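Local coordinates for immunoglobulin-like protein (Pseudomonas aeruginosa, PDB 3N6Y) that is of unknown function but has an immunoglobulin-like, E-set-related beta-sandwich fold and probably carries a signal peptide in its natural form, at residues A[119-124]-A[129-134]; A[90-95]-A[99-104]. All blocks are in the same frame, centred on the assembly; numbering follows the deposited sequence.

Contact 1: A[119-124]-A[129-134]; sequences RLMVFQ and LAEKSF
Arg119 meets Glu131 diagonally across the antiparallel hairpin of strands 116-124 and 127-136. In the conformer described, one of two, its chain runs extended from CG, which lies anti to the backbone N (chi1 173°), and delivers the guanidinium side-on: NE reaches Glu131 OE1 at 2.7 Å and NH2 reaches the same oxygen at 2.9 Å. Guanidinium and carboxylate are almost coplanar, 3° apart; NE comes nearly along the C-O axis of OE1, NH2 on its syn lone pair. Leu120 pairs with Lys132 through two backbone bonds, N to Lys132 O at 2.9 Å and O from Lys132 N at 3.0 Å, while its CD2 touches CE2 of the Phe134 ring at 4.1 Å. Met121, a selenomethionine, stands alongside Glu131, and its bent end puts CE 3.5 Å from Glu131 OE1. At Val122 the register slips: its O takes a 2.7 Å bond from Leu129 N and a weak one from Ala130 N, a classic beta bulge. Val122 N still donates to Ala130 O. One face thus carries, in this conformer, a planar ion pair probably concentrating negative charge on OE1; opposite, apolar Leu120, Val122 and Ala130 pack toward Met54 and Met103, beside Lys132 in cation-pi contact with Tyr14.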
loop_
_atom_site.group_PDB
_atom_site.type_symbol
_atom_site.label_atom_id
_atom_site.label_comp_id
_atom_site.label_asym_id
_atom_site.label_seq_id
_atom_site.Cartn_x
_atom_site.Cartn_y
_atom_site.Cartn_z
ATOM N N ARG A 119 -6.432 -6.813 1.137
ATOM C CA ARG A 119 -5.412 -6.919 2.157
ATOM C C ARG A 119 -4.115 -6.408 1.537
ATOM O O ARG A 119 -3.620 -6.979 0.569
ATOM C CB ARG A 119 -5.324 -8.386 2.658
ATOM C CG ARG A 119 -4.160 -8.673 3.625
ATOM C CD ARG A 119 -4.142 -10.131 4.106
ATOM N NE ARG A 119 -3.350 -10.364 5.311
ATOM C CZ ARG A 119 -3.148 -11.567 5.862
ATOM N NH1 ARG A 119 -3.664 -12.673 5.316
ATOM N NH2 ARG A 119 -2.452 -11.670 7.000
ATOM N N LEU A 120 -3.567 -5.323 2.093
ATOM C CA LEU A 120 -2.352 -4.664 1.610
ATOM C C LEU A 120 -1.239 -4.955 2.593
ATOM O O LEU A 120 -1.395 -4.742 3.812
ATOM C CB LEU A 120 -2.589 -3.145 1.544
ATOM C CG LEU A 120 -3.221 -2.637 0.225
ATOM C CD1 LEU A 120 -4.525 -3.353 -0.133
ATOM C CD2 LEU A 120 -3.485 -1.155 0.325
HETATM N N MSE A 121 -0.175 -5.533 2.098
HETATM C CA MSE A 121 0.926 -6.039 2.912
HETATM C C MSE A 121 2.224 -5.534 2.352
HETATM O O MSE A 121 2.503 -5.718 1.164
HETATM C CB MSE A 121 0.892 -7.589 2.929
HETATM C CG MSE A 121 -0.432 -8.150 3.379
HETATM SE SE MSE A 121 -0.421 -10.107 3.204
HETATM C CE MSE A 121 0.282 -10.504 5.006
ATOM N N VAL A 122 3.015 -4.875 3.210
ATOM C CA VAL A 122 4.360 -4.457 2.878
ATOM C C VAL A 122 5.394 -5.412 3.471
ATOM O O VAL A 122 5.479 -5.571 4.671
ATOM C CB VAL A 122 4.720 -3.041 3.451
ATOM C CG1 VAL A 122 6.106 -2.610 2.895
ATOM C CG2 VAL A 122 3.684 -2.057 3.125
ATOM N N PHE A 123 6.184 -6.011 2.566
ATOM C CA PHE A 123 7.259 -6.926 2.954
ATOM C C PHE A 123 8.622 -6.374 2.571
ATOM O O PHE A 123 8.780 -5.660 1.539
ATOM C CB PHE A 123 7.124 -8.251 2.194
ATOM C CG PHE A 123 5.957 -9.080 2.612
ATOM C CD1 PHE A 123 4.684 -8.955 2.033
ATOM C CD2 PHE A 123 6.126 -10.026 3.575
ATOM C CE1 PHE A 123 3.618 -9.753 2.458
ATOM C CE2 PHE A 123 5.037 -10.818 4.019
ATOM C CZ PHE A 123 3.808 -10.680 3.432
ATOM N N GLN A 124 9.650 -6.786 3.319
ATOM C CA GLN A 124 11.026 -6.705 2.789
ATOM C C GLN A 124 11.522 -8.157 2.732
ATOM O O GLN A 124 11.735 -8.769 3.822
ATOM C CB GLN A 124 11.920 -5.856 3.680
ATOM C CG GLN A 124 13.291 -5.720 3.075
ATOM C CD GLN A 124 14.315 -5.048 3.960
ATOM O OE1 GLN A 124 14.394 -5.291 5.169
ATOM N NE2 GLN A 124 15.162 -4.214 3.331
ATOM N N LEU A 129 6.483 -5.946 7.202
ATOM C CA LEU A 129 6.687 -4.720 7.950
ATOM C C LEU A 129 5.333 -4.149 8.465
ATOM O O LEU A 129 5.232 -3.647 9.606
ATOM C CB LEU A 129 7.384 -3.706 7.056
ATOM C CG LEU A 129 8.835 -4.077 6.775
ATOM C CD1 LEU A 129 9.431 -3.190 5.708
ATOM C CD2 LEU A 129 9.669 -4.002 8.108
ATOM N N ALA A 130 4.315 -4.176 7.607
ATOM C CA ALA A 130 3.010 -3.598 7.927
ATOM C C ALA A 130 1.909 -4.222 7.089
ATOM O O ALA A 130 2.167 -4.613 5.951
ATOM C CB ALA A 130 3.033 -2.089 7.749
ATOM N N GLU A 131 0.710 -4.266 7.639
ATOM C CA GLU A 131 -0.445 -4.764 6.869
ATOM C C GLU A 131 -1.723 -4.132 7.326
ATOM O O GLU A 131 -1.850 -3.781 8.521
ATOM C CB GLU A 131 -0.551 -6.302 6.952
ATOM C CG GLU A 131 -1.136 -6.880 8.211
ATOM C CD GLU A 131 -1.355 -8.378 8.057
ATOM O OE1 GLU A 131 -1.986 -8.775 7.039
ATOM O OE2 GLU A 131 -0.932 -9.131 8.951
ATOM N N LYS A 132 -2.677 -4.025 6.403
ATOM C CA LYS A 132 -4.018 -3.637 6.730
ATOM C C LYS A 132 -5.005 -4.252 5.768
ATOM O O LYS A 132 -4.725 -4.314 4.542
ATOM C CB LYS A 132 -4.191 -2.110 6.689
ATOM C CG LYS A 132 -5.202 -1.604 7.710
ATOM C CD LYS A 132 -4.639 -1.650 9.164
ATOM C CE LYS A 132 -5.649 -1.279 10.151
ATOM N NZ LYS A 132 -5.255 -1.529 11.566
ATOM N N SER A 133 -6.146 -4.663 6.363
ATOM C CA SER A 133 -7.286 -5.239 5.620
ATOM C C SER A 133 -8.365 -4.180 5.488
ATOM O O SER A 133 -8.808 -3.638 6.523
ATOM C CB SER A 133 -7.824 -6.495 6.314
ATOM O OG SER A 133 -6.873 -7.537 6.171
ATOM N N PHE A 134 -8.782 -3.897 4.248
ATOM C CA PHE A 134 -9.877 -2.949 3.957
ATOM C C PHE A 134 -11.106 -3.638 3.369
ATOM O O PHE A 134 -10.956 -4.543 2.555
ATOM C CB PHE A 134 -9.425 -1.894 2.991
ATOM C CG PHE A 134 -8.248 -1.136 3.475
ATOM C CD1 PHE A 134 -8.404 0.035 4.172
ATOM C CD2 PHE A 134 -6.936 -1.579 3.163
ATOM C CE1 PHE A 134 -7.308 0.736 4.605
ATOM C CE2 PHE A 134 -5.844 -0.888 3.608
ATOM C CZ PHE A 134 -6.027 0.268 4.320
#

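Contact 2: A[90-95]-A[99-104]; sequences VVQKLV and PTDVMA
Gln92, in the one of its two conformers described, holds CG anti to its backbone nitrogen (chi1 175°) and stays extended beyond it, while Asp101 sets CG beside its own backbone N (chi1 -72°); the amide and carboxylate then approach obliquely, their planes only 7° apart. The two segments belong to different sheets of the immunoglobulin-like sandwich: Gln92 ends strand 84-92, and Asp101 begins strand 101-106, which pairs with strand 51-59. No backbone ladder joins them, since the nearest CA atoms, those of Leu94 and Asp101, are 8.6 Å apart. Gln92 NE2 lies 3.0 Å from Asp101 OD2. A water donates to Gln92 OE1 at 2.8 Å and to Val102 O at 2.8 Å, spanning a direct separation of 3.6 Å between those two oxygens. Asp101 divides its carboxylate: OD1 forms a salt bridge with Lys61, whose NZ also bonds to Val95 O, and OD2 turns to the loop that follows Gln92. Leu94 brings CD2 to 4.4 Å from Asp101 OD2, placing an apolar methyl next to the polar group. A second water forms its own bridge, accepting from Val95 N at 3.0 Å and donating to Asp101 OD2 at 2.5 Å.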
loop_
_atom_site.group_PDB
_atom_site.type_symbol
_atom_site.label_atom_id
_atom_site.label_comp_id
_atom_site.label_asym_id
_atom_site.label_seq_id
_atom_site.Cartn_x
_atom_site.Cartn_y
_atom_site.Cartn_z
ATOM N N VAL A 90 4.237 -5.179 -6.357
ATOM C CA VAL A 90 4.958 -3.991 -6.805
ATOM C C VAL A 90 6.270 -3.993 -6.047
ATOM O O VAL A 90 6.245 -4.137 -4.824
ATOM C CB VAL A 90 4.169 -2.692 -6.562
ATOM C CG1 VAL A 90 5.030 -1.478 -6.861
ATOM C CG2 VAL A 90 2.907 -2.663 -7.418
ATOM N N VAL A 91 7.396 -3.905 -6.779
ATOM C CA VAL A 91 8.700 -3.827 -6.087
ATOM C C VAL A 91 9.079 -2.350 -5.986
ATOM O O VAL A 91 8.946 -1.621 -6.958
ATOM C CB VAL A 91 9.784 -4.689 -6.723
ATOM C CG1 VAL A 91 11.121 -4.437 -5.977
ATOM C CG2 VAL A 91 9.377 -6.162 -6.607
ATOM N N GLN A 92 9.438 -1.897 -4.785
ATOM C CA GLN A 92 9.786 -0.494 -4.543
ATOM C C GLN A 92 11.180 -0.393 -3.932
ATOM O O GLN A 92 11.389 -0.825 -2.788
ATOM C CB GLN A 92 8.762 0.152 -3.588
ATOM C CG GLN A 92 9.076 1.610 -3.162
ATOM C CD GLN A 92 8.121 2.146 -2.058
ATOM O OE1 GLN A 92 6.914 1.943 -2.130
ATOM N NE2 GLN A 92 8.672 2.832 -1.045
ATOM N N LYS A 93 12.128 0.195 -4.664
ATOM C CA LYS A 93 13.467 0.444 -4.081
ATOM C C LYS A 93 13.339 1.431 -2.906
ATOM O O LYS A 93 12.664 2.435 -2.997
ATOM C CB LYS A 93 14.424 1.010 -5.135
ATOM C CG LYS A 93 15.824 1.388 -4.605
ATOM C CD LYS A 93 16.879 1.315 -5.730
ATOM C CE LYS A 93 18.213 1.984 -5.383
ATOM N NZ LYS A 93 18.834 1.556 -4.084
ATOM N N LEU A 94 14.000 1.103 -1.796
ATOM C CA LEU A 94 14.055 1.988 -0.662
ATOM C C LEU A 94 14.871 3.245 -0.972
ATOM O O LEU A 94 15.929 3.193 -1.557
ATOM C CB LEU A 94 14.677 1.240 0.523
ATOM C CG LEU A 94 13.779 0.131 1.112
ATOM C CD1 LEU A 94 14.649 -0.726 2.027
ATOM C CD2 LEU A 94 12.567 0.710 1.845
ATOM N N VAL A 95 14.348 4.390 -0.571
ATOM C CA VAL A 95 15.027 5.678 -0.754
ATOM C C VAL A 95 15.361 6.216 0.615
ATOM O O VAL A 95 14.479 6.653 1.326
ATOM C CB VAL A 95 14.110 6.664 -1.505
ATOM C CG1 VAL A 95 14.688 8.021 -1.553
ATOM C CG2 VAL A 95 13.796 6.108 -2.918
ATOM N N PRO A 99 11.127 10.763 3.799
ATOM C CA PRO A 99 10.635 10.668 5.193
ATOM C C PRO A 99 9.496 9.648 5.441
ATOM O O PRO A 99 9.406 9.078 6.504
ATOM C CB PRO A 99 10.188 12.098 5.507
ATOM C CG PRO A 99 9.982 12.743 4.227
ATOM C CD PRO A 99 10.939 12.120 3.249
ATOM N N THR A 100 8.650 9.444 4.439
ATOM C CA THR A 100 7.567 8.492 4.532
ATOM C C THR A 100 7.576 7.586 3.310
ATOM O O THR A 100 8.056 7.935 2.235
ATOM C CB THR A 100 6.186 9.158 4.629
ATOM O OG1 THR A 100 5.964 9.969 3.480
ATOM C CG2 THR A 100 6.093 10.039 5.868
ATOM N N ASP A 101 6.988 6.416 3.509
ATOM C CA ASP A 101 6.768 5.428 2.470
ATOM C C ASP A 101 5.261 5.131 2.443
ATOM O O ASP A 101 4.606 5.269 3.441
ATOM C CB ASP A 101 7.547 4.155 2.811
ATOM C CG ASP A 101 9.051 4.321 2.635
ATOM O OD1 ASP A 101 9.701 4.863 3.550
ATOM O OD2 ASP A 101 9.549 3.931 1.552
ATOM N N VAL A 102 4.729 4.860 1.271
ATOM C CA VAL A 102 3.302 4.698 1.033
ATOM C C VAL A 102 3.057 3.419 0.271
ATOM O O VAL A 102 3.821 3.029 -0.613
ATOM C CB VAL A 102 2.760 5.861 0.213
ATOM C CG1 VAL A 102 1.286 5.641 -0.220
ATOM C CG2 VAL A 102 2.898 7.183 0.981
HETATM N N MSE A 103 1.989 2.758 0.647
HETATM C CA MSE A 103 1.425 1.647 -0.129
HETATM C C MSE A 103 -0.060 1.948 -0.305
HETATM O O MSE A 103 -0.849 1.834 0.635
HETATM C CB MSE A 103 1.608 0.288 0.549
HETATM C CG MSE A 103 1.007 -0.802 -0.288
HETATM SE SE MSE A 103 1.290 -2.528 0.595
HETATM C CE MSE A 103 0.308 -3.570 -0.748
ATOM N N ALA A 104 -0.421 2.335 -1.521
ATOM C CA ALA A 104 -1.792 2.735 -1.824
ATOM C C ALA A 104 -2.316 2.116 -3.108
ATOM O O ALA A 104 -1.521 1.738 -4.028
ATOM C CB ALA A 104 -1.927 4.248 -1.856
HETATM O O HOH W 1 5.977 1.521 0.477
HETATM O O HOH W 2 11.653 4.911 0.553
#

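Contact 1 joins neighbouring strands within one sheet; contact 2 spans the gap between that sheet and the one holding strand 101-106. The buried areas differ accordingly, 508 against 126 Å². In contact 1 Leu120, Val122 and Ala130 are buried, Arg119 and Glu131 partly exposed; in contact 2 Asp101 and Leu94 are buried, Gln92 partly exposed. Apolar packing joins them in the core, where Met103 SE lies 3.5 Å from Val122 CG2 and Met103 CE 3.7 Å from Leu120 CB. Gln124 NE2, hydrogen-bonded to Thr66 O, also packs 3.8 Å from Leu94 CD1. The direct Arg119-Glu131 ion pair shares its hairpin face with Met121, whereas Asp101, paired with Lys61, is water-bridged between the sheets.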